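PDB 5GZT: chitinase from Paenibacillus sp. FPU-7, which probably hydrolyses internal beta-1,4 linkages of chitin and chitodextrins at random, as an endo-acting glycosidase with two family 18 catalytic domains. Local coordinates for residues B[796-805]-B[870-881]; B[882-893]-B[933-942]. All coordinates share one frame; numbering follows the deposited sequence.

Contact 1. Residues B[796-805]-B[870-881]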
# COMPACT_ATOMS: atom_id res chain seq x y z
N ALA B 796 -3.32 -13.10 -53.41
CA ALA B 796 -2.87 -12.31 -54.54
C ALA B 796 -1.79 -11.35 -54.05
O ALA B 796 -1.66 -11.11 -52.86
CB ALA B 796 -4.01 -11.57 -55.17
N ARG B 797 -0.99 -10.83 -54.94
CA ARG B 797 0.16 -9.99 -54.58
C ARG B 797 0.15 -8.78 -55.43
O ARG B 797 -0.73 -8.66 -56.33
CB ARG B 797 1.48 -10.76 -54.76
CG ARG B 797 1.60 -11.95 -53.80
CD ARG B 797 2.01 -11.36 -52.48
NE ARG B 797 1.66 -12.12 -51.31
CZ ARG B 797 2.47 -12.89 -50.59
NH1 ARG B 797 3.70 -13.23 -50.99
NH2 ARG B 797 2.02 -13.38 -49.46
N ILE B 798 1.03 -7.86 -55.13
CA ILE B 798 1.06 -6.62 -55.84
C ILE B 798 2.42 -6.55 -56.56
O ILE B 798 3.50 -6.63 -55.94
CB ILE B 798 0.94 -5.47 -54.89
CG1 ILE B 798 -0.38 -5.50 -54.11
CG2 ILE B 798 1.05 -4.10 -55.61
CD1 ILE B 798 -0.44 -4.46 -52.95
N LYS B 799 2.35 -6.38 -57.89
CA LYS B 799 3.56 -6.17 -58.72
C LYS B 799 3.27 -5.01 -59.69
O LYS B 799 2.25 -5.06 -60.43
CB LYS B 799 3.98 -7.44 -59.44
CG LYS B 799 5.27 -7.20 -60.24
CD LYS B 799 5.55 -8.32 -61.20
CE LYS B 799 6.74 -7.97 -62.09
NZ LYS B 799 6.97 -8.97 -63.15
N ASP B 800 4.13 -3.97 -59.63
CA ASP B 800 4.04 -2.81 -60.53
C ASP B 800 2.69 -2.08 -60.30
O ASP B 800 2.03 -1.58 -61.21
CB ASP B 800 4.20 -3.21 -62.00
CG ASP B 800 5.63 -3.68 -62.37
OD1 ASP B 800 6.58 -3.44 -61.58
OD2 ASP B 800 5.73 -4.33 -63.44
N ASN B 801 2.29 -2.07 -59.03
CA ASN B 801 1.07 -1.51 -58.66
C ASN B 801 -0.18 -2.13 -59.29
O ASN B 801 -1.23 -1.47 -59.35
CB ASN B 801 1.07 0.01 -58.87
CG ASN B 801 0.22 0.69 -57.79
OD1 ASN B 801 0.24 0.26 -56.63
ND2 ASN B 801 -0.55 1.64 -58.16
N LYS B 802 -0.09 -3.41 -59.62
CA LYS B 802 -1.18 -4.17 -60.22
C LYS B 802 -1.31 -5.41 -59.33
O LYS B 802 -0.37 -5.82 -58.70
CB LYS B 802 -0.88 -4.52 -61.71
CG LYS B 802 -0.79 -3.22 -62.48
CD LYS B 802 -0.66 -3.39 -63.97
CE LYS B 802 -1.02 -2.06 -64.73
NZ LYS B 802 -1.88 -0.98 -64.08
N VAL B 803 -2.51 -5.97 -59.27
CA VAL B 803 -2.74 -7.13 -58.51
C VAL B 803 -2.50 -8.35 -59.39
O VAL B 803 -3.06 -8.42 -60.49
CB VAL B 803 -4.17 -7.11 -57.94
CG1 VAL B 803 -4.48 -8.44 -57.29
CG2 VAL B 803 -4.28 -5.98 -56.95
N VAL B 804 -1.69 -9.27 -58.90
CA VAL B 804 -1.21 -10.42 -59.68
C VAL B 804 -1.30 -11.69 -58.87
O VAL B 804 -1.55 -11.64 -57.67
CB VAL B 804 0.24 -10.21 -60.10
CG1 VAL B 804 0.31 -8.96 -60.93
CG2 VAL B 804 1.14 -10.09 -58.91
N LYS B 805 -1.23 -12.83 -59.54
CA LYS B 805 -1.13 -14.10 -58.83
C LYS B 805 0.16 -14.21 -58.07
O LYS B 805 1.18 -13.57 -58.45
CB LYS B 805 -1.23 -15.25 -59.78
CG LYS B 805 -2.58 -15.42 -60.47
CD LYS B 805 -2.48 -16.40 -61.67
CE LYS B 805 -3.86 -16.79 -62.18
NZ LYS B 805 -3.80 -17.57 -63.47
N THR B 870 -2.04 6.39 -57.41
CA THR B 870 -1.60 4.99 -57.18
C THR B 870 -2.73 4.17 -56.55
O THR B 870 -2.90 2.96 -56.84
CB THR B 870 -0.36 4.92 -56.34
OG1 THR B 870 -0.53 5.67 -55.14
CG2 THR B 870 0.83 5.55 -57.10
N ARG B 871 -3.52 4.81 -55.70
CA ARG B 871 -4.66 4.13 -55.01
C ARG B 871 -5.69 3.70 -56.06
O ARG B 871 -6.13 2.56 -56.09
CB ARG B 871 -5.30 5.10 -53.97
CG ARG B 871 -4.34 5.37 -52.86
CD ARG B 871 -4.91 6.00 -51.64
NE ARG B 871 -5.23 7.40 -51.80
CZ ARG B 871 -4.49 8.45 -51.42
NH1 ARG B 871 -3.34 8.33 -50.89
NH2 ARG B 871 -4.99 9.69 -51.56
N GLU B 872 -6.00 4.63 -56.96
CA GLU B 872 -6.84 4.41 -58.09
C GLU B 872 -6.38 3.24 -58.95
O GLU B 872 -7.16 2.31 -59.25
CB GLU B 872 -6.92 5.74 -58.90
CG GLU B 872 -7.68 5.65 -60.22
CD GLU B 872 -9.17 5.71 -60.00
OE1 GLU B 872 -9.57 6.15 -58.87
OE2 GLU B 872 -9.90 5.33 -60.97
N GLU B 873 -5.11 3.24 -59.30
CA GLU B 873 -4.60 2.17 -60.11
C GLU B 873 -4.65 0.79 -59.40
O GLU B 873 -5.07 -0.23 -59.99
CB GLU B 873 -3.14 2.50 -60.47
CG GLU B 873 -2.59 1.50 -61.41
CD GLU B 873 -1.15 1.80 -61.82
OE1 GLU B 873 -0.43 2.61 -61.13
OE2 GLU B 873 -0.80 1.19 -62.87
N LEU B 874 -4.27 0.75 -58.14
CA LEU B 874 -4.30 -0.51 -57.39
C LEU B 874 -5.78 -0.96 -57.26
O LEU B 874 -6.12 -2.12 -57.50
CB LEU B 874 -3.62 -0.39 -55.99
CG LEU B 874 -3.62 -1.77 -55.28
CD1 LEU B 874 -2.57 -2.64 -55.87
CD2 LEU B 874 -3.42 -1.70 -53.77
N ALA B 875 -6.67 -0.02 -56.97
CA ALA B 875 -8.06 -0.39 -56.74
C ALA B 875 -8.70 -0.96 -57.98
O ALA B 875 -9.31 -2.03 -57.98
CB ALA B 875 -8.83 0.81 -56.19
N ASN B 876 -8.51 -0.28 -59.11
CA ASN B 876 -9.02 -0.76 -60.37
C ASN B 876 -8.43 -2.10 -60.69
O ASN B 876 -9.12 -3.02 -61.09
CB ASN B 876 -8.68 0.25 -61.53
CG ASN B 876 -9.53 1.48 -61.49
OD1 ASN B 876 -10.64 1.47 -61.00
ND2 ASN B 876 -9.02 2.56 -62.07
N SER B 877 -7.14 -2.28 -60.47
CA SER B 877 -6.56 -3.60 -60.74
C SER B 877 -7.08 -4.74 -59.81
O SER B 877 -7.30 -5.88 -60.25
CB SER B 877 -5.05 -3.47 -60.66
OG SER B 877 -4.46 -4.68 -60.96
N ALA B 878 -7.27 -4.43 -58.52
CA ALA B 878 -7.81 -5.41 -57.57
C ALA B 878 -9.21 -5.83 -57.96
O ALA B 878 -9.58 -6.98 -57.95
CB ALA B 878 -7.85 -4.74 -56.20
N ILE B 879 -9.97 -4.86 -58.44
CA ILE B 879 -11.33 -5.15 -58.91
C ILE B 879 -11.34 -5.98 -60.17
O ILE B 879 -12.19 -6.88 -60.34
CB ILE B 879 -12.12 -3.80 -59.02
CG1 ILE B 879 -12.61 -3.48 -57.62
CG2 ILE B 879 -13.19 -3.82 -60.10
CD1 ILE B 879 -12.94 -2.07 -57.44
N ALA B 880 -10.43 -5.70 -61.09
CA ALA B 880 -10.39 -6.53 -62.32
C ALA B 880 -10.05 -7.99 -61.94
O ALA B 880 -10.64 -8.95 -62.46
CB ALA B 880 -9.37 -5.97 -63.38
N PHE B 881 -9.12 -8.15 -60.98
CA PHE B 881 -8.74 -9.49 -60.54
C PHE B 881 -9.97 -10.22 -59.89
O PHE B 881 -10.23 -11.37 -60.13
CB PHE B 881 -7.56 -9.34 -59.58
CG PHE B 881 -6.88 -10.65 -59.22
CD1 PHE B 881 -7.42 -11.48 -58.25
CD2 PHE B 881 -5.67 -11.02 -59.84
CE1 PHE B 881 -6.83 -12.64 -57.93
CE2 PHE B 881 -5.04 -12.19 -59.49
CZ PHE B 881 -5.62 -13.00 -58.51
O HOH W 1 1.71 0.16 -63.20
O HOH W 2 -5.51 -7.63 -61.72

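Contact 2. Residues B[882-893]-B[933-942]. With PO4 (phosphate ion), chain D.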
# COMPACT_ATOMS: atom_id res chain seq x y z
N MET B 882 -10.68 -9.48 -59.08
CA MET B 882 -11.87 -9.96 -58.39
C MET B 882 -12.88 -10.54 -59.38
O MET B 882 -13.29 -11.72 -59.26
CB MET B 882 -12.45 -8.86 -57.49
CG MET B 882 -13.70 -9.29 -56.66
SD MET B 882 -14.53 -7.82 -55.96
CE MET B 882 -15.39 -7.30 -57.39
N HIS B 883 -13.25 -9.75 -60.34
CA HIS B 883 -14.18 -10.22 -61.37
C HIS B 883 -13.62 -11.34 -62.25
O HIS B 883 -14.33 -12.27 -62.57
CB HIS B 883 -14.57 -9.05 -62.33
CG HIS B 883 -15.45 -8.03 -61.70
ND1 HIS B 883 -16.67 -8.38 -61.16
CD2 HIS B 883 -15.39 -6.66 -61.65
CE1 HIS B 883 -17.28 -7.29 -60.73
NE2 HIS B 883 -16.50 -6.25 -60.97
N GLN B 884 -12.38 -11.20 -62.67
CA GLN B 884 -11.82 -12.17 -63.57
C GLN B 884 -11.87 -13.60 -62.96
O GLN B 884 -12.29 -14.53 -63.62
CB GLN B 884 -10.34 -11.85 -63.80
CG GLN B 884 -9.73 -12.91 -64.69
CD GLN B 884 -8.38 -12.51 -65.31
OE1 GLN B 884 -7.71 -11.55 -64.90
NE2 GLN B 884 -7.98 -13.29 -66.33
N TYR B 885 -11.55 -13.73 -61.67
CA TYR B 885 -11.54 -15.04 -61.02
C TYR B 885 -12.74 -15.39 -60.16
O TYR B 885 -12.74 -16.38 -59.42
CB TYR B 885 -10.20 -15.18 -60.28
CG TYR B 885 -9.05 -15.02 -61.27
CD1 TYR B 885 -8.88 -15.92 -62.36
CD2 TYR B 885 -8.16 -13.98 -61.16
CE1 TYR B 885 -7.81 -15.77 -63.26
CE2 TYR B 885 -7.13 -13.80 -62.03
CZ TYR B 885 -6.93 -14.71 -63.07
OH TYR B 885 -5.84 -14.46 -63.90
N GLY B 886 -13.81 -14.62 -60.29
CA GLY B 886 -15.06 -15.04 -59.68
C GLY B 886 -15.15 -14.80 -58.14
O GLY B 886 -15.88 -15.46 -57.48
N PHE B 887 -14.44 -13.84 -57.62
CA PHE B 887 -14.50 -13.47 -56.16
C PHE B 887 -15.71 -12.64 -55.79
O PHE B 887 -16.28 -11.88 -56.62
CB PHE B 887 -13.17 -12.82 -55.75
CG PHE B 887 -12.04 -13.79 -55.71
CD1 PHE B 887 -11.96 -14.74 -54.73
CD2 PHE B 887 -11.05 -13.79 -56.73
CE1 PHE B 887 -10.89 -15.59 -54.64
CE2 PHE B 887 -10.04 -14.70 -56.71
CZ PHE B 887 -9.98 -15.64 -55.68
N ASP B 888 -16.09 -12.71 -54.50
CA ASP B 888 -17.27 -12.02 -53.95
C ASP B 888 -16.86 -10.81 -53.05
O ASP B 888 -17.73 -10.13 -52.46
CB ASP B 888 -18.08 -12.98 -53.10
CG ASP B 888 -18.50 -14.22 -53.89
OD1 ASP B 888 -18.92 -14.04 -54.98
OD2 ASP B 888 -18.33 -15.36 -53.42
N GLY B 889 -15.57 -10.52 -53.04
CA GLY B 889 -15.05 -9.39 -52.31
C GLY B 889 -13.56 -9.40 -52.23
O GLY B 889 -12.91 -10.24 -52.90
N ILE B 890 -13.02 -8.39 -51.59
CA ILE B 890 -11.59 -8.20 -51.44
C ILE B 890 -11.23 -8.06 -49.93
O ILE B 890 -11.83 -7.29 -49.16
CB ILE B 890 -11.13 -6.94 -52.23
CG1 ILE B 890 -11.20 -7.18 -53.72
CG2 ILE B 890 -9.68 -6.57 -51.90
CD1 ILE B 890 -11.18 -5.90 -54.54
N ASP B 891 -10.23 -8.80 -49.50
CA ASP B 891 -9.60 -8.62 -48.22
C ASP B 891 -8.18 -8.13 -48.40
O ASP B 891 -7.48 -8.64 -49.30
CB ASP B 891 -9.56 -9.97 -47.53
CG ASP B 891 -8.78 -9.92 -46.19
OD1 ASP B 891 -9.19 -9.25 -45.22
OD2 ASP B 891 -7.74 -10.63 -46.16
N LEU B 892 -7.78 -7.10 -47.68
CA LEU B 892 -6.40 -6.59 -47.76
C LEU B 892 -5.63 -6.92 -46.49
O LEU B 892 -6.08 -6.57 -45.40
CB LEU B 892 -6.40 -5.07 -47.93
CG LEU B 892 -7.09 -4.47 -49.13
CD1 LEU B 892 -6.87 -2.97 -49.21
CD2 LEU B 892 -6.63 -5.14 -50.41
N ASP B 893 -4.47 -7.52 -46.64
CA ASP B 893 -3.65 -8.01 -45.55
C ASP B 893 -2.29 -7.35 -45.69
O ASP B 893 -1.39 -7.94 -46.24
CB ASP B 893 -3.46 -9.59 -45.51
CG ASP B 893 -4.80 -10.37 -45.31
OD1 ASP B 893 -5.80 -9.67 -45.10
OD2 ASP B 893 -4.90 -11.66 -45.31
N HIS B 933 -23.20 -4.56 -61.07
CA HIS B 933 -23.30 -6.02 -61.20
C HIS B 933 -24.50 -6.62 -60.54
O HIS B 933 -24.74 -7.81 -60.60
CB HIS B 933 -22.05 -6.67 -60.71
CG HIS B 933 -20.92 -6.57 -61.69
ND1 HIS B 933 -20.19 -5.42 -61.87
CD2 HIS B 933 -20.46 -7.44 -62.60
CE1 HIS B 933 -19.31 -5.60 -62.84
NE2 HIS B 933 -19.45 -6.83 -63.27
N GLY B 934 -25.34 -5.79 -60.00
CA GLY B 934 -26.51 -6.38 -59.31
C GLY B 934 -26.17 -7.19 -58.07
O GLY B 934 -26.80 -8.22 -57.83
N LYS B 935 -25.16 -6.77 -57.29
CA LYS B 935 -24.79 -7.56 -56.12
C LYS B 935 -23.92 -6.76 -55.14
O LYS B 935 -23.59 -5.64 -55.42
CB LYS B 935 -24.11 -8.89 -56.49
CG LYS B 935 -22.64 -8.94 -56.86
CD LYS B 935 -22.17 -10.36 -57.31
CE LYS B 935 -21.32 -11.14 -56.26
NZ LYS B 935 -20.15 -12.06 -56.75
N TYR B 936 -23.57 -7.36 -54.03
CA TYR B 936 -22.85 -6.65 -52.98
C TYR B 936 -21.48 -7.30 -52.94
O TYR B 936 -21.39 -8.57 -52.87
CB TYR B 936 -23.55 -6.81 -51.63
CG TYR B 936 -22.68 -6.13 -50.56
CD1 TYR B 936 -22.66 -4.71 -50.46
CD2 TYR B 936 -21.91 -6.88 -49.70
CE1 TYR B 936 -21.87 -4.04 -49.53
CE2 TYR B 936 -21.10 -6.25 -48.71
CZ TYR B 936 -21.07 -4.84 -48.66
OH TYR B 936 -20.29 -4.24 -47.76
N TYR B 937 -20.42 -6.47 -52.93
CA TYR B 937 -19.08 -6.97 -52.72
C TYR B 937 -18.53 -6.51 -51.35
O TYR B 937 -18.64 -5.35 -50.99
CB TYR B 937 -18.13 -6.46 -53.81
CG TYR B 937 -18.56 -6.99 -55.20
CD1 TYR B 937 -18.20 -8.29 -55.61
CD2 TYR B 937 -19.17 -6.17 -56.11
CE1 TYR B 937 -18.51 -8.79 -56.85
CE2 TYR B 937 -19.56 -6.70 -57.40
CZ TYR B 937 -19.19 -8.00 -57.76
OH TYR B 937 -19.57 -8.58 -59.02
N GLU B 938 -17.92 -7.46 -50.62
CA GLU B 938 -17.34 -7.18 -49.30
C GLU B 938 -15.98 -6.59 -49.47
O GLU B 938 -15.26 -6.89 -50.44
CB GLU B 938 -17.20 -8.50 -48.47
CG GLU B 938 -18.51 -9.10 -47.98
CD GLU B 938 -18.29 -10.27 -47.03
OE1 GLU B 938 -17.16 -10.71 -46.85
OE2 GLU B 938 -19.32 -10.71 -46.40
N LEU B 939 -15.60 -5.81 -48.48
CA LEU B 939 -14.23 -5.35 -48.26
C LEU B 939 -13.85 -5.62 -46.80
O LEU B 939 -14.59 -5.20 -45.90
CB LEU B 939 -14.13 -3.86 -48.55
CG LEU B 939 -12.77 -3.19 -48.34
CD1 LEU B 939 -11.79 -3.75 -49.36
CD2 LEU B 939 -12.83 -1.69 -48.54
N ALA B 940 -12.74 -6.32 -46.54
CA ALA B 940 -12.33 -6.60 -45.19
C ALA B 940 -10.82 -6.41 -45.14
O ALA B 940 -10.21 -6.21 -46.17
CB ALA B 940 -12.68 -8.03 -44.85
N ILE B 941 -10.26 -6.42 -43.95
CA ILE B 941 -8.84 -6.54 -43.76
C ILE B 941 -8.55 -7.59 -42.75
O ILE B 941 -9.46 -8.03 -42.01
CB ILE B 941 -8.20 -5.27 -43.21
CG1 ILE B 941 -8.75 -4.93 -41.79
CG2 ILE B 941 -8.54 -4.12 -44.12
CD1 ILE B 941 -8.04 -3.66 -41.23
N ALA B 942 -7.31 -8.04 -42.76
CA ALA B 942 -6.72 -8.75 -41.62
C ALA B 942 -5.90 -7.78 -40.87
O ALA B 942 -5.20 -7.01 -41.49
CB ALA B 942 -5.82 -9.85 -42.06
P PO4 D . -17.95 -11.54 -59.92
O1 PO4 D . -16.61 -11.22 -59.23
O2 PO4 D . -17.82 -10.73 -61.15
O3 PO4 D . -17.99 -12.98 -60.11
O4 PO4 D . -19.15 -11.01 -59.10
O HOH W 3 -20.13 -10.43 -51.52
O HOH W 4 -4.54 -5.24 -43.62

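Contact 1. Residues B[796-805]-B[870-881]
One face of the Phe-881 ring is covered by Val-803 and Ala-796. Val-803 CG1 lies 4.1 Å from the ring centroid in a CH-pi contact, and Ala-796 CB reaches Phe-881 CZ over the same face. Water 2 sits at the ring edge, in its plane, and donates to both Val-803 O and Ser-877 O. The other flat groups, the Asn-801 amide and the Glu-873 carboxylate, are turned 82° apart. Asn-801 ND2 gives an almost straight bond in its own amide plane to Glu-873 OE1 (3.1 Å), which it meets from above the carboxylate, and a second to Thr-870 O (3.0 Å), already the acceptor of Leu-874 N. Glu-873 OE2 turns its anti lone pair to Lys-802 NZ in a 2.7 Å salt bridge and takes a further bond from water 1, so both carboxylate oxygens are held. With OG anti to the backbone N (chi1 -178°), Ser-877 accepts Val-803 N at 2.9 Å. Alongside these polar contacts, Leu-874 CD1 packs against Ile-798 CG2 and Val-803 CG2. The type I' turn from Lys-799 to Lys-802 closes a hairpin, whose strand 802-805 runs at 36° to helix segment 870-881. Strand 848-854 adds Val-851 and Ile-853 to the apolar layer, while helix 861-864 places Ala-864 against Asn-801 and Leu-874. Helix 868-884 packs outside the family 18 TIM barrel, against neighbouring strands 790-799 and 848-854.

Contact 2. Residues B[882-893]-B[933-942]
His-933 stacks in offset fashion on His-883, centroids 4.1 Å apart and planes at 22°, where helices 868-884 and 911-933 lead into the adjacent parallel strands 889-893 and 938-943 of the family 18 TIM barrel. Residues 888-893 hold the aspartates of the family's DxxDxDxE signature; Asp-891 OD2 bonds Ser-852 and Asp-893 OD2 bonds Tyr-769. His-883 CE1 lies over the His-933 ring centre, and His-883 ND1 points in its ring plane to a phosphate ion, probably from the crystallisation liquor, bonding O2 at 2.6 Å. Lys-935, bent at chi3 (-105°) and chi4, brings NZ between phosphate O4 and Asp-888 OD1, its salt-bridge partner at 2.9 Å; Asp-888 OD2 has a second partner in Lys-841. The ring of Tyr-937 is sandwiched: Lys-935 CG lies over one face and Met-882 CE over the other, 3.6 Å from the centroid in a CH-pi contact, with SD placed obliquely in a Met-aromatic contact. Its OH makes a very short bond to phosphate O4. A leucine at Tyr-937 would probably leave Met-882 CE without its aromatic face and phosphate O4 without the hydroxyl donor. From Glu-938 the backbones pair: Glu-938 N bonds Asp-888 O, Ile-890 N bonds Glu-938 O, and the ladder continues through Ala-940. Gly-889 leaves room for the Glu-938 carbonyl, which a CB would strike. Leu-939 projects to the sheet face of Ile-890 and Leu-892, Ala-940 to that of Asp-891, Ile-941 again to the first. Ala-942 N bonds Leu-892 O, and water 4 donates to Leu-892 O at 2.7 Å and to Ala-942 O at 2.8 Å.

Helix 868-884 serves both contacts in turn: residues 870-881 carry the hairpin of contact 1, and the helix end at 882-884 opens contact 2. Contact 1 is partly buried, its apolar layer bordered by charged and amide groups near the surface. Contact 2 is mostly buried and relies on the backbone ladder of the barrel wall, with aromatic and ionic chemistry gathered round the phosphate at its outer end. The two touch through apolar packing, Ala-878 CB lying 3.9 Å from Ile-890 CD1 and Phe-881 CE1 4.0 Å from Phe-887 CE2. Side-chain bonds thus tie hairpin to helix, whereas main-chain bonds join strand to strand.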